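Local atomic coordinates of mandelate racemase/muconate lactonizing enzyme family protein (Sorangium cellulosum, PDB entry 3S5S), a protein that belongs to the mandelate racemase/muconate lactonizing enzyme family of the enolase superfamily, pairing an N-terminal capping domain with a beta/alpha-barrel domain. Residues Asp243-Asp247 / Ala265-Lys271. Residues are numbered along the deposited sequence; the frame is centred on the assembly and turned at random.
Sequences DVAAD and ATVVNIK
T266 reaches strand 244-246 through its hydroxyl, which serves both as donor and as acceptor. OG1, set between the backbone N and the carbonyl carbon (chi1 59°), donates to D243 OD1 at 2.6 Å, meeting the carboxylate on its anti side, and accepts V244 N at 3.2 Å in a longer, bent bond. V244 O in turn takes two amides: T266 N approaches in the carbonyl plane at 2.7 Å, while V267 N comes in tilted from that plane at a less straight N-H angle of 131°. The V267 arm of this fork begins the parallel pairing, which two further bonds continue. A246 N donates to V267 O, an oxygen also approached by the CA of A245 at 3.3 Å, and N269 N binds A246 O with an almost straight N-H angle of 170°. Methyl groups line the two faces, A245 CB against V267 CG1 on one and A246 CB against A265 CB, 3.8 Å apart, on the other. At the C-terminal ends K271, extended beyond CG, brings NZ to the syn lone pair of D247 OD2 at 2.9 Å, closing a salt bridge; D247 OD1 pairs with K274. N269 ND2 lies near the same carboxylate but is hydrogen-bonded to E222 instead. The two strands and helix 253-261 form one beta-alpha-beta unit of the barrel, flanked by strands 217-222 and 293-296. With a lysine on each oxygen, the D247 carboxylate is fixed in orientation at the C-terminal ends of the barrel strands, the end where active sites of this superfamily lie.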
# COMPACT_ATOMS: atom_id res chain seq x y z
N ASP A 243 -5.82 -22.48 11.71
CA ASP A 243 -5.58 -21.49 10.64
C ASP A 243 -4.99 -22.16 9.39
O ASP A 243 -4.15 -23.08 9.49
CB ASP A 243 -4.62 -20.40 11.14
CG ASP A 243 -5.31 -19.35 12.03
OD1 ASP A 243 -6.32 -18.75 11.57
OD2 ASP A 243 -4.81 -19.10 13.16
N VAL A 244 -5.44 -21.72 8.22
CA VAL A 244 -4.88 -22.21 6.97
C VAL A 244 -4.22 -21.06 6.20
O VAL A 244 -4.81 -19.99 6.11
CB VAL A 244 -5.98 -22.89 6.17
CG1 VAL A 244 -5.62 -23.05 4.67
CG2 VAL A 244 -6.34 -24.22 6.83
N ALA A 245 -3.01 -21.25 5.68
CA ALA A 245 -2.33 -20.16 4.93
C ALA A 245 -2.41 -20.41 3.46
O ALA A 245 -2.23 -21.55 3.03
CB ALA A 245 -0.89 -20.04 5.34
N ALA A 246 -2.67 -19.36 2.67
CA ALA A 246 -2.51 -19.41 1.20
C ALA A 246 -1.12 -18.91 0.85
O ALA A 246 -0.70 -17.87 1.34
CB ALA A 246 -3.56 -18.58 0.50
N ASP A 247 -0.38 -19.66 0.03
CA ASP A 247 0.95 -19.23 -0.45
C ASP A 247 0.92 -19.25 -1.99
O ASP A 247 0.74 -18.21 -2.62
CB ASP A 247 2.07 -20.13 0.13
CG ASP A 247 3.50 -19.66 -0.26
OD1 ASP A 247 3.64 -18.72 -1.09
OD2 ASP A 247 4.48 -20.23 0.28
N ALA A 265 -8.52 -19.73 3.00
CA ALA A 265 -7.41 -19.65 3.96
C ALA A 265 -7.84 -18.62 4.99
O ALA A 265 -8.85 -17.96 4.79
CB ALA A 265 -6.14 -19.22 3.26
N THR A 266 -7.12 -18.52 6.11
CA THR A 266 -7.42 -17.48 7.10
C THR A 266 -6.16 -16.66 7.27
O THR A 266 -6.12 -15.66 8.03
CB THR A 266 -7.85 -18.07 8.47
OG1 THR A 266 -6.80 -18.89 8.97
CG2 THR A 266 -9.17 -18.91 8.38
N VAL A 267 -5.12 -17.09 6.54
CA VAL A 267 -3.78 -16.50 6.60
C VAL A 267 -3.20 -16.37 5.20
O VAL A 267 -3.49 -17.18 4.34
CB VAL A 267 -2.84 -17.32 7.53
CG1 VAL A 267 -1.45 -16.81 7.48
CG2 VAL A 267 -3.36 -17.29 8.98
N VAL A 268 -2.41 -15.33 4.96
CA VAL A 268 -1.66 -15.21 3.71
C VAL A 268 -0.14 -15.16 3.94
O VAL A 268 0.37 -14.40 4.76
CB VAL A 268 -2.12 -13.95 2.86
CG1 VAL A 268 -1.09 -13.56 1.92
CG2 VAL A 268 -3.36 -14.28 2.07
N ASN A 269 0.57 -16.01 3.19
CA ASN A 269 2.03 -15.97 3.13
C ASN A 269 2.49 -15.02 2.02
O ASN A 269 2.34 -15.29 0.84
CB ASN A 269 2.55 -17.39 2.89
CG ASN A 269 4.07 -17.46 3.00
OD1 ASN A 269 4.75 -16.41 2.92
ND2 ASN A 269 4.63 -18.68 3.20
N ILE A 270 2.99 -13.86 2.42
CA ILE A 270 3.45 -12.83 1.50
C ILE A 270 4.94 -13.05 1.29
O ILE A 270 5.70 -13.20 2.25
CB ILE A 270 3.25 -11.42 2.16
CG1 ILE A 270 1.78 -11.19 2.51
CG2 ILE A 270 3.73 -10.31 1.30
CD1 ILE A 270 1.52 -9.86 3.30
N LYS A 271 5.35 -13.04 0.03
CA LYS A 271 6.79 -13.07 -0.31
C LYS A 271 7.09 -11.95 -1.27
O LYS A 271 6.37 -11.80 -2.25
CB LYS A 271 7.15 -14.40 -0.97
CG LYS A 271 6.83 -15.59 -0.07
CD LYS A 271 7.29 -16.84 -0.66
CE LYS A 271 6.46 -17.91 -0.09
NZ LYS A 271 7.07 -19.22 -0.41